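Local coordinates for VP4 protein (Tellina virus 1, PDB 3P06) that probably cleaves the birnavirus polyprotein as a serine protease, here caught as an intramolecular acyl-enzyme from cis-cleavage at the VP4/VP3 junction, at residues F27-G32 / A105-A110; L121-A126 / Q171-K176. All coordinates share one frame; numbering follows the deposited sequence.

Contact 1 of 2, residues F27-G32 / A105-A110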
loop_
_atom_site.group_PDB
_atom_site.type_symbol
_atom_site.label_atom_id
_atom_site.label_comp_id
_atom_site.label_asym_id
_atom_site.label_seq_id
_atom_site.Cartn_x
_atom_site.Cartn_y
_atom_site.Cartn_z
ATOM N N PHE A 27 2.421 -3.095 -2.958
ATOM C CA PHE A 27 1.128 -3.666 -2.625
ATOM C C PHE A 27 0.189 -2.538 -2.968
ATOM O O PHE A 27 0.635 -1.399 -3.196
ATOM C CB PHE A 27 0.989 -4.004 -1.101
ATOM C CG PHE A 27 1.520 -5.376 -0.701
ATOM C CD1 PHE A 27 2.801 -5.753 -0.985
ATOM C CD2 PHE A 27 0.670 -6.309 -0.057
ATOM C CE1 PHE A 27 3.309 -7.034 -0.635
ATOM C CE2 PHE A 27 1.152 -7.615 0.309
ATOM C CZ PHE A 27 2.469 -7.966 0.061
HETATM N N MSE A 28 -1.087 -2.842 -3.011
HETATM C CA MSE A 28 -2.098 -1.800 -3.091
HETATM C C MSE A 28 -3.046 -2.018 -1.931
HETATM O O MSE A 28 -3.394 -3.169 -1.603
HETATM C CB MSE A 28 -2.885 -1.942 -4.416
HETATM C CG MSE A 28 -3.934 -0.835 -4.448
HETATM SE SE MSE A 28 -5.046 -0.743 -6.087
HETATM C CE MSE A 28 -3.647 0.038 -7.156
ATOM N N ALA A 29 -3.421 -0.940 -1.261
ATOM C CA ALA A 29 -4.518 -1.010 -0.279
ATOM C C ALA A 29 -5.801 -0.851 -1.165
ATOM O O ALA A 29 -6.099 0.262 -1.621
ATOM C CB ALA A 29 -4.448 0.191 0.710
ATOM N N VAL A 30 -6.524 -1.943 -1.398
ATOM C CA VAL A 30 -7.600 -1.905 -2.378
ATOM C C VAL A 30 -8.908 -1.710 -1.616
ATOM O O VAL A 30 -9.127 -2.281 -0.523
ATOM C CB VAL A 30 -7.714 -3.238 -3.146
ATOM C CG1 VAL A 30 -8.898 -3.163 -4.271
ATOM C CG2 VAL A 30 -6.373 -3.653 -3.725
ATOM N N LYS A 31 -9.819 -0.956 -2.197
ATOM C CA LYS A 31 -11.116 -0.786 -1.560
ATOM C C LYS A 31 -11.954 -2.037 -1.737
ATOM O O LYS A 31 -12.066 -2.547 -2.847
ATOM C CB LYS A 31 -11.858 0.377 -2.177
ATOM C CG LYS A 31 -11.166 1.721 -1.919
ATOM C CD LYS A 31 -11.966 2.793 -2.722
ATOM C CE LYS A 31 -13.290 3.029 -2.017
ATOM N NZ LYS A 31 -13.144 4.277 -1.170
ATOM N N GLY A 32 -12.574 -2.492 -0.644
ATOM C CA GLY A 32 -13.415 -3.684 -0.678
ATOM C C GLY A 32 -12.720 -4.913 -0.064
ATOM O O GLY A 32 -11.516 -4.902 0.284
ATOM N N ALA A 105 -0.833 4.557 5.759
ATOM C CA ALA A 105 -1.169 5.804 5.070
ATOM C C ALA A 105 -1.921 5.514 3.743
ATOM O O ALA A 105 -2.918 6.162 3.476
ATOM C CB ALA A 105 0.064 6.678 4.820
ATOM N N ALA A 106 -1.478 4.528 2.952
ATOM C CA ALA A 106 -2.178 4.156 1.721
ATOM C C ALA A 106 -3.642 3.648 1.996
ATOM O O ALA A 106 -4.593 4.009 1.292
ATOM C CB ALA A 106 -1.376 3.051 0.951
ATOM N N ALA A 107 -3.782 2.801 3.002
ATOM C CA ALA A 107 -5.079 2.224 3.381
ATOM C C ALA A 107 -6.026 3.342 3.854
ATOM O O ALA A 107 -7.226 3.319 3.526
ATOM C CB ALA A 107 -4.901 1.220 4.484
ATOM N N CYS A 108 -5.517 4.304 4.623
ATOM C CA CYS A 108 -6.372 5.468 5.003
ATOM C C CYS A 108 -6.754 6.309 3.783
ATOM O O CYS A 108 -7.893 6.815 3.679
ATOM C CB CYS A 108 -5.659 6.379 6.010
ATOM S SG CYS A 108 -5.475 5.556 7.618
ATOM N N ALA A 109 -5.780 6.565 2.917
ATOM C CA ALA A 109 -6.046 7.335 1.708
ATOM C C ALA A 109 -6.998 6.572 0.765
ATOM O O ALA A 109 -7.892 7.187 0.196
ATOM C CB ALA A 109 -4.761 7.756 0.998
ATOM N N ALA A 110 -6.873 5.248 0.651
ATOM C CA ALA A 110 -7.747 4.435 -0.205
ATOM C C ALA A 110 -9.170 4.448 0.387
ATOM O O ALA A 110 -10.178 4.493 -0.379
ATOM C CB ALA A 110 -7.290 3.030 -0.301
#
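A29 sets its methyl group against the A106, A107 and A110 side of helix 104-111; the axes of strand 27-31 and helix 105-110 approach to 7.6 Å and cross at -28°. The contact packs the helix just after the predicted nucleophile S102 on the mixed sheet of this S50-family protease, the A106 side chain about 8 Å from that of S102. The tight part is all alanine. A29 CB lies 3.4 Å from A107 CA, closer than normal van der Waals contact, and A106 and A110 border the same methyl. A110 CB rests 3.3 Å from A29 O. I76 of strand 75-81 touches both A29 and A110. The partly exposed end is looser and polar. K31 CG lies anti to its carbonyl carbon (chi1 -65°), and bends at chi3 and chi4 carry the chain over A110 O. NZ donates to A110 O at 3.1 Å, in the carbonyl plane, C=O...N angle 157°; L113 O is a second acceptor, D111 O a weak one. Small methyls thus let the two backbones come close, A29 CA to A107 CA 4.9 Å, while the ammonium gathers carbonyls at the helix C-terminal end, whose dipole probably favours its charge.

Contact 2 of 2, residues L121-A126 / Q171-K176; sequences LMVTGA and QVVGDK. With URE (urea), chain G; SO4 (sulfate ion), chain B.
The contact includes part of the urea pocket, V173 to K176: the end of helix 166-173 and the turn after it pack on segment 121-126, which holds strand 122-123, an outermost strand of a small parallel sheet. L121 carries most of the packing. Its CG is anti to the backbone N (chi1 -176°), and the CD2 branch meets V172 CG1 at 3.3 Å, tighter than usual for two methyls, the two side chains crossing at about a right angle. Nearer the backbone, L121 CB touches K176 CG at 4.1 Å, so the lysine's aliphatic part packs beside the leucine. V123 approaches V173 likewise at about a right angle, V123 CG2 to V173 CG1 at 4.1 Å. Bends at chi2 and chi4 curl K176 back to the helix end, where NZ donates to V172 O at 2.9 Å, in the carbonyl plane on a lone pair; a second bond, to D175 O, is weak. The K176 backbone holds the urea: its N donates to urea O at 2.9 Å and 165°, and urea N2 returns a weak bond to K176 O. At the far end of 121-126, T124 OG1 lies 3.2 Å from O1 of a sulfate that is probably from the crystallisation liquor, and is hydrogen-bonded to K141 NZ, the predicted active-site lysine. The chemistry is therefore divided: apolar packing joins the two segments, the ammonium ties the turn to a helix-end carbonyl, and the amide and carbonyl of K176 remain available to bind urea.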
loop_
_atom_site.group_PDB
_atom_site.type_symbol
_atom_site.label_atom_id
_atom_site.label_comp_id
_atom_site.label_asym_id
_atom_site.label_seq_id
_atom_site.Cartn_x
_atom_site.Cartn_y
_atom_site.Cartn_z
ATOM N N LEU A 121 0.385 7.772 -7.841
ATOM C CA LEU A 121 1.206 8.230 -6.772
ATOM C C LEU A 121 1.270 7.102 -5.768
ATOM O O LEU A 121 0.243 6.494 -5.449
ATOM C CB LEU A 121 0.548 9.440 -6.109
ATOM C CG LEU A 121 1.344 10.129 -4.988
ATOM C CD1 LEU A 121 2.479 10.912 -5.543
ATOM C CD2 LEU A 121 0.483 11.042 -4.109
HETATM N N MSE A 122 2.440 6.810 -5.244
HETATM C CA MSE A 122 2.539 5.750 -4.246
HETATM C C MSE A 122 2.590 6.443 -2.901
HETATM O O MSE A 122 3.039 7.614 -2.803
HETATM C CB MSE A 122 3.821 4.945 -4.447
HETATM C CG MSE A 122 3.836 4.230 -5.815
HETATM SE SE MSE A 122 5.443 3.048 -5.826
HETATM C CE MSE A 122 4.504 1.544 -5.024
ATOM N N VAL A 123 2.166 5.740 -1.863
ATOM C CA VAL A 123 2.153 6.390 -0.559
ATOM C C VAL A 123 2.794 5.490 0.508
ATOM O O VAL A 123 2.525 4.309 0.529
ATOM C CB VAL A 123 0.677 6.750 -0.203
ATOM C CG1 VAL A 123 0.562 7.211 1.256
ATOM C CG2 VAL A 123 0.108 7.847 -1.211
ATOM N N THR A 124 3.638 6.010 1.383
ATOM C CA THR A 124 4.195 5.155 2.456
ATOM C C THR A 124 4.089 5.883 3.796
ATOM O O THR A 124 4.330 7.106 3.868
ATOM C CB THR A 124 5.727 4.714 2.167
ATOM O OG1 THR A 124 6.166 3.701 3.099
ATOM C CG2 THR A 124 6.677 5.872 2.313
ATOM N N GLY A 125 3.837 5.119 4.862
ATOM C CA GLY A 125 3.980 5.617 6.217
ATOM C C GLY A 125 2.971 4.975 7.159
ATOM O O GLY A 125 1.927 4.496 6.726
ATOM N N ALA A 126 3.295 4.977 8.446
ATOM C CA ALA A 126 2.449 4.465 9.482
ATOM C C ALA A 126 1.579 5.640 9.929
ATOM O O ALA A 126 1.934 6.793 9.699
ATOM C CB ALA A 126 3.305 3.945 10.645
ATOM N N GLN A 171 -5.729 15.403 0.293
ATOM C CA GLN A 171 -5.701 16.444 -0.738
ATOM C C GLN A 171 -4.780 16.020 -1.896
ATOM O O GLN A 171 -5.104 16.196 -3.050
ATOM C CB GLN A 171 -5.246 17.786 -0.146
ATOM C CG GLN A 171 -6.294 18.531 0.751
ATOM C CD GLN A 171 -7.631 18.811 0.025
ATOM O OE1 GLN A 171 -7.788 19.828 -0.631
ATOM N NE2 GLN A 171 -8.596 17.896 0.167
ATOM N N VAL A 172 -3.630 15.450 -1.559
ATOM C CA VAL A 172 -2.607 15.082 -2.508
ATOM C C VAL A 172 -3.012 13.898 -3.365
ATOM O O VAL A 172 -2.607 13.833 -4.492
ATOM C CB VAL A 172 -1.308 14.751 -1.744
ATOM C CG1 VAL A 172 -0.477 13.761 -2.465
ATOM C CG2 VAL A 172 -0.501 16.052 -1.412
ATOM N N VAL A 173 -3.787 12.941 -2.852
ATOM C CA VAL A 173 -4.163 11.774 -3.672
ATOM C C VAL A 173 -5.343 12.081 -4.568
ATOM O O VAL A 173 -5.654 11.291 -5.450
ATOM C CB VAL A 173 -4.456 10.446 -2.844
ATOM C CG1 VAL A 173 -3.239 10.039 -1.996
ATOM C CG2 VAL A 173 -5.712 10.545 -1.986
ATOM N N GLY A 174 -6.013 13.218 -4.329
ATOM C CA GLY A 174 -7.233 13.571 -5.057
ATOM C C GLY A 174 -6.990 13.891 -6.526
ATOM O O GLY A 174 -7.866 13.651 -7.365
ATOM N N ASP A 175 -5.818 14.415 -6.866
ATOM C CA ASP A 175 -5.597 14.896 -8.236
ATOM C C ASP A 175 -4.242 14.460 -8.766
ATOM O O ASP A 175 -3.317 15.294 -8.818
ATOM C CB ASP A 175 -5.628 16.428 -8.230
ATOM C CG ASP A 175 -5.985 17.034 -9.579
ATOM O OD1 ASP A 175 -6.542 16.328 -10.466
ATOM O OD2 ASP A 175 -5.735 18.267 -9.741
ATOM N N LYS A 176 -4.123 13.172 -9.132
ATOM C CA LYS A 176 -2.862 12.573 -9.636
ATOM C C LYS A 176 -3.073 11.759 -10.917
ATOM O O LYS A 176 -3.161 10.511 -10.892
ATOM C CB LYS A 176 -2.147 11.779 -8.524
ATOM C CG LYS A 176 -1.597 12.709 -7.413
ATOM C CD LYS A 176 -0.321 13.463 -7.859
ATOM C CE LYS A 176 0.120 14.483 -6.791
ATOM N NZ LYS A 176 -0.998 15.376 -6.341
HETATM C C URE G . -6.711 10.712 -10.144
HETATM O O URE G . -6.181 11.104 -9.098
HETATM N N1 URE G . -7.906 11.186 -10.483
HETATM N N2 URE G . -6.155 9.803 -10.967
HETATM S S SO4 B . 8.437 4.164 5.860
HETATM O O1 SO4 B . 7.140 4.792 5.890
HETATM O O2 SO4 B . 9.170 4.718 4.721
HETATM O O3 SO4 B . 9.100 4.502 7.101
HETATM O O4 SO4 B . 8.447 2.724 5.801
#

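In the fold
From the N terminus, strand 21-31 of the seven-stranded mixed sheet comes first; contact 1 closes a long loop when helix 104-111 returns to it, 73 residues on. The chain then enters strand 122-123, and contact 2 closes the second loop, 45 residues on, at the end of helix 166-173. The two are in series, neither nested nor crossing, with centres 10 Å apart. They meet through helix 104-111: A105 N probably bonds G125 O, A105 CB packs on V123 CG1, and A109 CB touches V173 CG1. The helix thus sits between the mixed sheet and the region of the parallel sheet, just after the predicted nucleophile S102.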